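Local structure of beta-lactamase Mb2281c (Mycobacterium bovis, 3I7J) at residues 11-16 and 247-252; 46-51 and 166-171; 134-139 and 149-154; 218-223 and 235-240. The protein is probably a serine hydrolase of the beta-lactamase and penicillin-binding protein superfamily, though its substrate has not been established. All blocks are in the same frame, centred on the assembly; numbering follows the deposited sequence.

Contact 1 of 4, residues 11-16 and 247-252; sequences PVPAAA and LTARDF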
loop_
_atom_site.group_PDB
_atom_site.type_symbol
_atom_site.label_atom_id
_atom_site.label_comp_id
_atom_site.label_asym_id
_atom_site.label_seq_id
_atom_site.Cartn_x
_atom_site.Cartn_y
_atom_site.Cartn_z
ATOM N N PRO A 11 0.902 14.424 18.453
ATOM C CA PRO A 11 1.105 15.809 18.034
ATOM C C PRO A 11 0.671 16.033 16.586
ATOM O O PRO A 11 1.480 16.406 15.737
ATOM C CB PRO A 11 2.604 16.001 18.227
ATOM C CG PRO A 11 3.142 14.654 17.859
ATOM C CD PRO A 11 2.192 13.721 18.580
ATOM N N VAL A 12 -0.608 15.803 16.310
ATOM C CA VAL A 12 -1.156 15.977 14.970
ATOM C C VAL A 12 -2.475 16.753 15.056
ATOM O O VAL A 12 -3.183 16.667 16.050
ATOM C CB VAL A 12 -1.436 14.609 14.310
ATOM C CG1 VAL A 12 -0.176 13.762 14.319
ATOM C CG2 VAL A 12 -2.564 13.903 15.050
ATOM N N PRO A 13 -2.819 17.519 14.008
ATOM C CA PRO A 13 -4.058 18.309 13.975
ATOM C C PRO A 13 -5.316 17.440 14.057
ATOM O O PRO A 13 -6.359 17.884 14.535
ATOM C CB PRO A 13 -3.956 19.054 12.645
ATOM C CG PRO A 13 -2.470 19.188 12.439
ATOM C CD PRO A 13 -1.986 17.808 12.826
ATOM N N ALA A 14 -5.208 16.204 13.579
ATOM C CA ALA A 14 -6.324 15.260 13.594
ATOM C C ALA A 14 -5.849 13.880 13.155
ATOM O O ALA A 14 -4.913 13.751 12.356
ATOM C CB ALA A 14 -7.442 15.740 12.666
ATOM N N ALA A 15 -6.503 12.850 13.678
ATOM C CA ALA A 15 -6.159 11.474 13.341
ATOM C C ALA A 15 -7.352 10.552 13.523
ATOM O O ALA A 15 -8.291 10.877 14.243
ATOM C CB ALA A 15 -4.991 10.996 14.208
ATOM N N ALA A 16 -7.312 9.408 12.847
ATOM C CA ALA A 16 -8.367 8.406 12.933
ATOM C C ALA A 16 -7.713 7.056 12.658
ATOM O O ALA A 16 -6.747 6.964 11.896
ATOM C CB ALA A 16 -9.462 8.692 11.913
ATOM N N LEU A 247 -4.607 7.167 9.839
ATOM C CA LEU A 247 -4.589 8.356 8.989
ATOM C C LEU A 247 -4.563 9.602 9.872
ATOM O O LEU A 247 -5.395 9.748 10.775
ATOM C CB LEU A 247 -5.826 8.397 8.084
ATOM C CG LEU A 247 -6.018 7.265 7.065
ATOM C CD1 LEU A 247 -7.304 7.515 6.283
ATOM C CD2 LEU A 247 -4.823 7.183 6.121
ATOM N N THR A 248 -3.596 10.481 9.617
ATOM C CA THR A 248 -3.451 11.724 10.368
ATOM C C THR A 248 -3.320 12.905 9.417
ATOM O O THR A 248 -3.040 12.742 8.223
ATOM C CB THR A 248 -2.200 11.732 11.270
ATOM O OG1 THR A 248 -1.042 12.078 10.493
ATOM C CG2 THR A 248 -1.992 10.371 11.913
ATOM N N ALA A 249 -3.523 14.099 9.967
ATOM C CA ALA A 249 -3.439 15.337 9.209
ATOM C C ALA A 249 -2.079 16.013 9.374
ATOM O O ALA A 249 -1.980 17.240 9.357
ATOM C CB ALA A 249 -4.551 16.286 9.648
ATOM N N ARG A 250 -1.034 15.214 9.550
ATOM C CA ARG A 250 0.314 15.754 9.684
ATOM C C ARG A 250 1.272 14.937 8.825
ATOM O O ARG A 250 1.335 13.713 8.944
ATOM C CB ARG A 250 0.784 15.720 11.138
ATOM C CG ARG A 250 2.121 16.424 11.344
ATOM C CD ARG A 250 2.579 16.403 12.797
ATOM N NE ARG A 250 3.871 17.060 12.948
ATOM C CZ ARG A 250 4.556 17.125 14.085
ATOM N NH1 ARG A 250 4.076 16.571 15.190
ATOM N NH2 ARG A 250 5.729 17.743 14.116
ATOM N N ASP A 251 2.015 15.620 7.961
ATOM C CA ASP A 251 2.956 14.945 7.086
ATOM C C ASP A 251 3.983 14.145 7.877
ATOM O O ASP A 251 4.356 14.523 8.986
ATOM C CB ASP A 251 3.671 15.956 6.180
ATOM C CG ASP A 251 2.731 16.634 5.202
ATOM O OD1 ASP A 251 1.707 16.027 4.823
ATOM O OD2 ASP A 251 3.018 17.780 4.793
ATOM N N PHE A 252 4.422 13.031 7.297
ATOM C CA PHE A 252 5.410 12.147 7.908
ATOM C C PHE A 252 6.645 12.926 8.342
ATOM O O PHE A 252 7.072 13.846 7.650
ATOM C CB PHE A 252 5.829 11.081 6.900
ATOM C CG PHE A 252 6.846 10.117 7.427
ATOM C CD1 PHE A 252 6.477 9.116 8.307
ATOM C CD2 PHE A 252 8.175 10.201 7.038
ATOM C CE1 PHE A 252 7.420 8.207 8.793
ATOM C CE2 PHE A 252 9.126 9.295 7.521
ATOM C CZ PHE A 252 8.744 8.302 8.395
#
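The guanidinium of Arg250 is met at its edge by Pro11: the ring carbon CG lies in its plane, 3.4 Å from NH1, and the carbonyl oxygen of Pro11 accepts a bond from the same NH1 at 2.7 Å. That N-H uses a lone pair of the carbonyl, in the carbonyl plane, but the oxygen stands 26° out of the guanidinium plane, and the bond is bent to 138°. Trp255 gives the group a cation-pi partner. With CG anti to the backbone N (chi1 -173°) and the chain extended to NE, the aliphatic part passes Val12 CG1, 3.9 Å from Arg250 CB. Further along both segments, strands 15-21 and 242-248 pair antiparallel. Ala16 N to Leu247 O is 2.8 Å and Leu247 N to Ala16 O 3.0 Å; where the regular pairing ends, Ala249 N still reaches Ala14 O at 2.8 Å. Thr248 OG1 closes an ST turn just where the strand ends, accepting from Arg250 N, and also bonds Gly231 O. Chemically, the contact passes from backbone bonds among alanines and Leu247 to one bent bond from a guanidinium, whose charge meets, among these partners, a carbonyl dipole and an aromatic ring.

Contact 2 of 4, residues 46-51 and 166-171; sequences VARAAQ and PSTVSA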
loop_
_atom_site.group_PDB
_atom_site.type_symbol
_atom_site.label_atom_id
_atom_site.label_comp_id
_atom_site.label_asym_id
_atom_site.label_seq_id
_atom_site.Cartn_x
_atom_site.Cartn_y
_atom_site.Cartn_z
ATOM N N VAL A 46 -4.040 1.175 -6.080
ATOM C CA VAL A 46 -3.727 1.057 -7.497
ATOM C C VAL A 46 -3.192 -0.339 -7.784
ATOM O O VAL A 46 -3.521 -0.939 -8.812
ATOM C CB VAL A 46 -2.683 2.122 -7.926
ATOM C CG1 VAL A 46 -2.255 1.897 -9.371
ATOM C CG2 VAL A 46 -3.277 3.516 -7.770
ATOM N N ALA A 47 -2.368 -0.855 -6.876
ATOM C CA ALA A 47 -1.805 -2.195 -7.043
ATOM C C ALA A 47 -2.916 -3.244 -7.101
ATOM O O ALA A 47 -2.864 -4.171 -7.913
ATOM C CB ALA A 47 -0.865 -2.514 -5.899
ATOM N N ARG A 48 -3.920 -3.101 -6.240
ATOM C CA ARG A 48 -5.008 -4.069 -6.228
ATOM C C ARG A 48 -5.801 -3.969 -7.524
ATOM O O ARG A 48 -6.308 -4.974 -8.038
ATOM C CB ARG A 48 -5.930 -3.839 -5.034
ATOM C CG ARG A 48 -6.886 -4.993 -4.779
ATOM C CD ARG A 48 -6.115 -6.262 -4.488
ATOM N NE ARG A 48 -6.721 -7.041 -3.416
ATOM C CZ ARG A 48 -6.083 -7.999 -2.759
ATOM N NH1 ARG A 48 -6.700 -8.670 -1.799
ATOM N NH2 ARG A 48 -4.818 -8.278 -3.063
ATOM N N ALA A 49 -5.907 -2.754 -8.051
ATOM C CA ALA A 49 -6.617 -2.530 -9.304
ATOM C C ALA A 49 -5.840 -3.205 -10.440
ATOM O O ALA A 49 -6.436 -3.816 -11.335
ATOM C CB ALA A 49 -6.754 -1.035 -9.569
ATOM N N ALA A 50 -4.509 -3.103 -10.398
ATOM C CA ALA A 50 -3.664 -3.730 -11.421
ATOM C C ALA A 50 -3.726 -5.260 -11.314
ATOM O O ALA A 50 -3.588 -5.967 -12.310
ATOM C CB ALA A 50 -2.218 -3.257 -11.284
ATOM N N GLN A 51 -3.922 -5.753 -10.093
ATOM C CA GLN A 51 -4.029 -7.180 -9.850
ATOM C C GLN A 51 -5.346 -7.690 -10.436
ATOM O O GLN A 51 -5.393 -8.763 -11.037
ATOM C CB GLN A 51 -3.978 -7.467 -8.354
ATOM C CG GLN A 51 -2.580 -7.374 -7.753
ATOM C CD GLN A 51 -2.619 -7.195 -6.248
ATOM O OE1 GLN A 51 -3.512 -7.712 -5.581
ATOM N NE2 GLN A 51 -1.650 -6.467 -5.705
ATOM N N PRO A 166 -8.840 -12.139 0.824
ATOM C CA PRO A 166 -9.043 -11.705 -0.563
ATOM C C PRO A 166 -10.380 -12.042 -1.197
ATOM O O PRO A 166 -10.825 -13.183 -1.157
ATOM C CB PRO A 166 -7.872 -12.352 -1.298
ATOM C CG PRO A 166 -7.595 -13.577 -0.478
ATOM C CD PRO A 166 -7.674 -13.035 0.916
ATOM N N SER A 167 -11.020 -11.030 -1.772
ATOM C CA SER A 167 -12.288 -11.226 -2.451
ATOM C C SER A 167 -12.244 -10.574 -3.827
ATOM O O SER A 167 -12.770 -11.114 -4.803
ATOM C CB SER A 167 -13.432 -10.616 -1.655
ATOM O OG SER A 167 -14.659 -10.851 -2.321
ATOM N N THR A 168 -11.618 -9.405 -3.888
ATOM C CA THR A 168 -11.491 -8.650 -5.125
ATOM C C THR A 168 -10.566 -9.364 -6.116
ATOM O O THR A 168 -10.601 -9.090 -7.314
ATOM C CB THR A 168 -10.965 -7.229 -4.829
ATOM O OG1 THR A 168 -11.352 -6.349 -5.884
ATOM C CG2 THR A 168 -9.467 -7.225 -4.717
ATOM N N VAL A 169 -9.734 -10.267 -5.600
ATOM C CA VAL A 169 -8.824 -11.062 -6.422
ATOM C C VAL A 169 -8.813 -12.481 -5.846
ATOM O O VAL A 169 -9.281 -12.704 -4.731
ATOM C CB VAL A 169 -7.352 -10.506 -6.432
ATOM C CG1 VAL A 169 -7.328 -9.091 -6.990
ATOM C CG2 VAL A 169 -6.746 -10.540 -5.033
ATOM N N SER A 170 -8.289 -13.434 -6.604
ATOM C CA SER A 170 -8.228 -14.817 -6.155
ATOM C C SER A 170 -7.206 -14.978 -5.046
ATOM O O SER A 170 -6.281 -14.175 -4.909
ATOM C CB SER A 170 -7.830 -15.725 -7.310
ATOM O OG SER A 170 -6.517 -15.398 -7.740
ATOM N N ALA A 171 -7.370 -16.033 -4.262
ATOM C CA ALA A 171 -6.444 -16.315 -3.180
ATOM C C ALA A 171 -5.022 -16.472 -3.728
ATOM O O ALA A 171 -4.053 -16.102 -3.063
ATOM C CB ALA A 171 -6.876 -17.593 -2.445
#
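Three torsions carry the Arg48 side chain from its helix to residues 166-171: CG is anti to the backbone N (chi1 -167°), and bends at chi2 (61°) and chi3 (139°) then swing the guanidinium over Val169. Val169 CG2, which lies between its own backbone N and carbonyl carbon, stands 3.4 Å above the guanidinium plane over the centre, 3.5 Å from Arg48 CZ. The other branch, Val169 CG1, meets Gln51 CB at 4.0 Å, close to the helix backbone. Thr168 comes in obliquely, its CG2 being 3.4 Å from Arg48 CG; the still closer approach of this methyl to NE is short enough to be doubtful. Pro166 CB touches NH1 at 3.9 Å, also obliquely.

The rotation of the planar group is fixed by polar bonds as well. NH2 of Arg48 donates to Gln51 OE1 at 2.9 Å, one turn further along the same helix, in the plane of the amide carbonyl. Asp162 forms a salt bridge with NE, and the other oxygen of that carboxylate accepts from the backbone N of both Ser167 and Thr168, so the buried charge has a partner that also shapes the loop. The contact thus joins helix 42-56 to the link between helices 153-164 and 171-177, with His174 beside Arg48, Met173 beside Gln51, and helix 119-131 packed against Val46 and Ala49.

Contact 3 of 4, residues 134-139 and 149-154; sequences VTTRLD and ATSTVA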
loop_
_atom_site.group_PDB
_atom_site.type_symbol
_atom_site.label_atom_id
_atom_site.label_comp_id
_atom_site.label_asym_id
_atom_site.label_seq_id
_atom_site.Cartn_x
_atom_site.Cartn_y
_atom_site.Cartn_z
ATOM N N VAL A 134 -17.352 3.980 -1.052
ATOM C CA VAL A 134 -17.961 5.135 -1.702
ATOM C C VAL A 134 -17.381 6.516 -1.382
ATOM O O VAL A 134 -17.878 7.535 -1.863
ATOM C CB VAL A 134 -19.498 5.146 -1.459
ATOM C CG1 VAL A 134 -20.111 3.885 -2.053
ATOM C CG2 VAL A 134 -19.808 5.225 0.034
ATOM N N THR A 135 -16.321 6.562 -0.589
ATOM C CA THR A 135 -15.711 7.846 -0.272
ATOM C C THR A 135 -14.213 7.772 -0.566
ATOM O O THR A 135 -13.389 8.421 0.088
ATOM C CB THR A 135 -15.960 8.224 1.195
ATOM O OG1 THR A 135 -17.349 8.042 1.489
ATOM C CG2 THR A 135 -15.601 9.677 1.445
ATOM N N THR A 136 -13.874 6.959 -1.560
ATOM C CA THR A 136 -12.494 6.782 -1.989
ATOM C C THR A 136 -12.394 7.160 -3.458
ATOM O O THR A 136 -13.189 6.705 -4.277
ATOM C CB THR A 136 -12.035 5.319 -1.852
ATOM O OG1 THR A 136 -12.047 4.936 -0.472
ATOM C CG2 THR A 136 -10.633 5.161 -2.405
ATOM N N ARG A 137 -11.426 7.996 -3.801
ATOM C CA ARG A 137 -11.278 8.375 -5.193
ATOM C C ARG A 137 -9.865 8.785 -5.560
ATOM O O ARG A 137 -9.057 9.158 -4.708
ATOM C CB ARG A 137 -12.255 9.500 -5.533
ATOM C CG ARG A 137 -12.044 10.776 -4.742
ATOM C CD ARG A 137 -13.180 11.749 -5.015
ATOM N NE ARG A 137 -13.404 11.913 -6.449
ATOM C CZ ARG A 137 -14.405 12.607 -6.979
ATOM N NH1 ARG A 137 -15.287 13.211 -6.191
ATOM N NH2 ARG A 137 -14.528 12.689 -8.300
ATOM N N LEU A 138 -9.580 8.696 -6.850
ATOM C CA LEU A 138 -8.285 9.058 -7.388
ATOM C C LEU A 138 -8.504 9.993 -8.574
ATOM O O LEU A 138 -8.911 9.555 -9.652
ATOM C CB LEU A 138 -7.538 7.806 -7.851
ATOM C CG LEU A 138 -6.257 8.040 -8.655
ATOM C CD1 LEU A 138 -5.187 8.624 -7.755
ATOM C CD2 LEU A 138 -5.779 6.728 -9.269
ATOM N N ASP A 139 -8.253 11.279 -8.366
ATOM C CA ASP A 139 -8.402 12.268 -9.423
ATOM C C ASP A 139 -7.006 12.628 -9.914
ATOM O O ASP A 139 -6.040 12.553 -9.158
ATOM C CB ASP A 139 -9.072 13.537 -8.891
ATOM C CG ASP A 139 -10.403 13.264 -8.227
ATOM O OD1 ASP A 139 -11.265 12.616 -8.858
ATOM O OD2 ASP A 139 -10.586 13.707 -7.072
ATOM N N ALA A 149 -4.659 9.491 -4.310
ATOM C CA ALA A 149 -5.918 8.994 -3.779
ATOM C C ALA A 149 -6.321 9.673 -2.470
ATOM O O ALA A 149 -5.487 10.133 -1.682
ATOM C CB ALA A 149 -5.852 7.489 -3.586
ATOM N N THR A 150 -7.628 9.727 -2.272
ATOM C CA THR A 150 -8.248 10.322 -1.106
ATOM C C THR A 150 -9.199 9.248 -0.560
ATOM O O THR A 150 -9.853 8.553 -1.333
ATOM C CB THR A 150 -9.028 11.597 -1.541
ATOM O OG1 THR A 150 -8.203 12.752 -1.350
ATOM C CG2 THR A 150 -10.298 11.747 -0.784
ATOM N N SER A 151 -9.275 9.102 0.760
ATOM C CA SER A 151 -10.145 8.090 1.344
ATOM C C SER A 151 -10.409 8.352 2.826
ATOM O O SER A 151 -9.968 9.363 3.381
ATOM C CB SER A 151 -9.511 6.702 1.154
ATOM O OG SER A 151 -10.411 5.667 1.504
ATOM N N THR A 152 -11.130 7.426 3.459
ATOM C CA THR A 152 -11.490 7.517 4.878
ATOM C C THR A 152 -11.048 6.256 5.598
ATOM O O THR A 152 -10.790 5.241 4.962
ATOM C CB THR A 152 -13.014 7.610 5.048
ATOM O OG1 THR A 152 -13.613 6.400 4.556
ATOM C CG2 THR A 152 -13.575 8.795 4.272
ATOM N N VAL A 153 -10.965 6.306 6.926
ATOM C CA VAL A 153 -10.558 5.116 7.666
ATOM C C VAL A 153 -11.587 3.997 7.476
ATOM O O VAL A 153 -11.226 2.821 7.410
ATOM C CB VAL A 153 -10.374 5.416 9.174
ATOM C CG1 VAL A 153 -10.063 4.126 9.936
ATOM C CG2 VAL A 153 -9.228 6.403 9.356
ATOM N N ALA A 154 -12.863 4.363 7.375
ATOM C CA ALA A 154 -13.933 3.383 7.180
ATOM C C ALA A 154 -13.743 2.621 5.869
ATOM O O ALA A 154 -13.886 1.396 5.822
ATOM C CB ALA A 154 -15.296 4.080 7.178
#
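Thr136 meets residues 150 and 151 through every atom of its side chain beyond CA. Its CB lies 3.7 Å from Ser151 OG. At the tip, the methyl CG2 rests 3.6 Å from Thr150 O, while OG1, set beside its own backbone N and anti to the carbonyl carbon (chi1 -64°), accepts from Ser151 OG, the two oxygens 2.7 Å apart. Ser151 OG is anti to its backbone N (chi1 -170°), a torsion that extends the hydroxyl toward the threonine. Thr136 OG1 is also bonded to Asp155 OD2, and this same carboxylate oxygen accepts from Thr135 N. Two bonds therefore grip the buried threonine oxygen, one of them from Asp155 in the first turn of the next helix.

The backbone evidence for a beta hairpin is a pair of reciprocal bonds between Arg137 and Thr150: Arg137 N to Thr150 O is 3.0 Å and Thr150 N to Arg137 O 2.9 Å. This makes them an antiparallel hydrogen-bonded pair, though the pairing is short and strand 137-138 only weakly bonded. Further along, Thr135 CG2 and Thr152 CG2 touch at 3.6 Å, their side chains crossing at about a right angle, and Leu138 CD1 leans on the backbone of Ala149, 3.6 Å from its N. Thr152 OG1 serves as N-cap by accepting from Asp155 N.

The hairpin forms part of a small antiparallel sheet in which strand 149-151 lies between strands 137-138 and 36-37. Helix 119-131 packs on the Thr136 and Leu138 side, and helix 153-164 starts directly after the cap, with Val153 against strands 15-21 and 242-248.

Contact 4 of 4, residues 218-223 and 235-240; sequences CNSTRT and WVDPKA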
loop_
_atom_site.group_PDB
_atom_site.type_symbol
_atom_site.label_atom_id
_atom_site.label_comp_id
_atom_site.label_asym_id
_atom_site.label_seq_id
_atom_site.Cartn_x
_atom_site.Cartn_y
_atom_site.Cartn_z
ATOM N N CYS A 218 7.105 -6.098 16.694
ATOM C CA CYS A 218 6.486 -7.404 16.809
ATOM C C CYS A 218 5.713 -7.849 15.563
ATOM O O CYS A 218 5.218 -8.979 15.502
ATOM C CB CYS A 218 5.596 -7.439 18.054
ATOM S SG CYS A 218 6.539 -7.287 19.605
ATOM N N ASN A 219 5.604 -6.975 14.569
ATOM C CA ASN A 219 4.924 -7.357 13.338
ATOM C C ASN A 219 5.757 -8.476 12.723
ATOM O O ASN A 219 6.980 -8.469 12.837
ATOM C CB ASN A 219 4.831 -6.160 12.378
ATOM C CG ASN A 219 3.571 -5.328 12.605
ATOM O OD1 ASN A 219 2.452 -5.817 12.422
ATOM N ND2 ASN A 219 3.746 -4.078 13.012
ATOM N N SER A 220 5.106 -9.452 12.097
ATOM C CA SER A 220 5.841 -10.565 11.494
ATOM C C SER A 220 6.534 -10.094 10.222
ATOM O O SER A 220 6.173 -9.055 9.663
ATOM C CB SER A 220 4.894 -11.702 11.133
ATOM O OG SER A 220 4.081 -11.311 10.047
ATOM N N THR A 221 7.514 -10.868 9.758
ATOM C CA THR A 221 8.243 -10.531 8.540
ATOM C C THR A 221 7.328 -10.557 7.312
ATOM O O THR A 221 7.657 -9.978 6.279
ATOM C CB THR A 221 9.434 -11.512 8.290
ATOM O OG1 THR A 221 8.955 -12.863 8.320
ATOM C CG2 THR A 221 10.522 -11.335 9.348
ATOM N N ARG A 222 6.176 -11.213 7.423
ATOM C CA ARG A 222 5.232 -11.287 6.301
ATOM C C ARG A 222 4.280 -10.089 6.222
ATOM O O ARG A 222 3.475 -9.983 5.295
ATOM C CB ARG A 222 4.415 -12.575 6.388
ATOM C CG ARG A 222 5.228 -13.844 6.191
ATOM C CD ARG A 222 4.415 -15.044 6.631
ATOM N NE ARG A 222 3.158 -15.172 5.892
ATOM C CZ ARG A 222 2.106 -15.847 6.341
ATOM N NH1 ARG A 222 2.168 -16.441 7.527
ATOM N NH2 ARG A 222 1.001 -15.930 5.608
ATOM N N THR A 223 4.370 -9.203 7.205
ATOM C CA THR A 223 3.539 -8.007 7.243
ATOM C C THR A 223 3.752 -7.220 5.942
ATOM O O THR A 223 4.880 -7.095 5.472
ATOM C CB THR A 223 3.917 -7.127 8.457
ATOM O OG1 THR A 223 3.773 -7.898 9.660
ATOM C CG2 THR A 223 3.010 -5.889 8.540
ATOM N N TRP A 235 -1.043 -1.564 7.398
ATOM C CA TRP A 235 -0.300 -2.804 7.389
ATOM C C TRP A 235 -1.260 -3.920 7.728
ATOM O O TRP A 235 -2.253 -3.723 8.435
ATOM C CB TRP A 235 0.928 -2.788 8.329
ATOM C CG TRP A 235 0.711 -2.542 9.805
ATOM C CD1 TRP A 235 1.159 -1.465 10.521
ATOM C CD2 TRP A 235 0.116 -3.432 10.758
ATOM N NE1 TRP A 235 0.890 -1.636 11.856
ATOM C CE2 TRP A 235 0.251 -2.835 12.032
ATOM C CE3 TRP A 235 -0.512 -4.682 10.664
ATOM C CZ2 TRP A 235 -0.223 -3.445 13.207
ATOM C CZ3 TRP A 235 -0.983 -5.287 11.828
ATOM C CH2 TRP A 235 -0.833 -4.669 13.081
ATOM N N VAL A 236 -0.963 -5.083 7.169
ATOM C CA VAL A 236 -1.758 -6.284 7.346
ATOM C C VAL A 236 -0.744 -7.330 7.754
ATOM O O VAL A 236 0.246 -7.532 7.058
ATOM C CB VAL A 236 -2.404 -6.707 6.008
ATOM C CG1 VAL A 236 -3.332 -7.894 6.214
ATOM C CG2 VAL A 236 -3.154 -5.527 5.404
ATOM N N ASP A 237 -0.968 -7.984 8.884
ATOM C CA ASP A 237 -0.030 -8.997 9.340
ATOM C C ASP A 237 -0.721 -10.354 9.202
ATOM O O ASP A 237 -1.594 -10.685 9.994
ATOM C CB ASP A 237 0.347 -8.718 10.800
ATOM C CG ASP A 237 1.478 -9.592 11.288
ATOM O OD1 ASP A 237 1.507 -10.783 10.906
ATOM O OD2 ASP A 237 2.325 -9.094 12.065
ATOM N N PRO A 238 -0.344 -11.152 8.186
ATOM C CA PRO A 238 -0.947 -12.472 7.956
ATOM C C PRO A 238 -0.722 -13.471 9.085
ATOM O O PRO A 238 -1.485 -14.422 9.231
ATOM C CB PRO A 238 -0.285 -12.948 6.663
ATOM C CG PRO A 238 0.192 -11.697 6.012
ATOM C CD PRO A 238 0.681 -10.870 7.169
ATOM N N LYS A 239 0.334 -13.270 9.867
ATOM C CA LYS A 239 0.627 -14.180 10.964
ATOM C C LYS A 239 -0.279 -13.868 12.146
ATOM O O LYS A 239 -0.838 -14.773 12.769
ATOM C CB LYS A 239 2.099 -14.074 11.384
ATOM C CG LYS A 239 2.510 -15.090 12.451
ATOM C CD LYS A 239 3.980 -14.970 12.842
ATOM C CE LYS A 239 4.923 -15.361 11.700
ATOM N NZ LYS A 239 4.896 -16.814 11.369
ATOM N N ALA A 240 -0.431 -12.584 12.450
ATOM C CA ALA A 240 -1.289 -12.175 13.554
ATOM C C ALA A 240 -2.722 -12.165 13.052
ATOM O O ALA A 240 -3.669 -12.192 13.839
ATOM C CB ALA A 240 -0.898 -10.784 14.039
HETATM O O HOH W 1 2.503 -10.426 14.435
#
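Asp237 faces Ser220 across the contact and organises it as an Asx turn at the end of strand 232-237, against a type I beta turn running from Ser220 to Thr223. With CG anti to its backbone N (chi1 -171°), the aspartate extends its carboxylate to the loop. OD1 collects three donors: Ser220 OG at 2.8 Å, from above the carboxylate plane; Lys239 N at 2.9 Å, nearly along the C-O axis; and Ala240 N at 3.1 Å, from well above the plane. OD2 is met on the syn side by Ser220 N at 2.8 Å, a nearly straight bond (170°). So many donors would be expected to stabilise the carboxylate as an anion.

Ser220 OG sits between its own backbone N and carbonyl carbon (chi1 70°), which folds it over to the aspartate. Within the turn, Thr223 OG1 donates to Ser220 O, which already accepts from Thr223 N, while Thr223 CG2 packs 3.7 Å from Trp235 CB. The Asn219 amide lies over one face of the Trp235 ring, the two planes steeply inclined; the indole NE1 is bonded to Ser264 of helix 256-271.

On the outer side Arg222, bent at chi3, lays a guanidinium face on Pro238, CB being 3.4 Å from NH2. Lys239 curls back through bends at chi3 and chi4 over Ser220 CB. A water completes the contact, donating to Asp237 OD2 at 2.7 Å and to Cys218 O at 3.3 Å.

Contacts 1 and 4 both reach the same six-stranded antiparallel sheet, whose strands 242-248 and 232-237 are neighbours, yet their centres lie 24 Å apart. Contact 1 is partly exposed and relies mainly on backbone pairing; contact 4 is largely buried and depends on a carboxylate, with exposed side chains at one margin. Contact 3, also mostly buried, combines hairpin bonds with linked hydroxyls and touches contact 1 through Val153, which packs on Ala16 and Leu247. Contact 2 belongs to the helical part, about 28 Å from contact 1 between centres, and packs apolar groups round a buried guanidinium also paired with Asp162 and Gln51. Its helix 42-56 starts near an SxxK pattern, consistent with a serine nucleophile in this family.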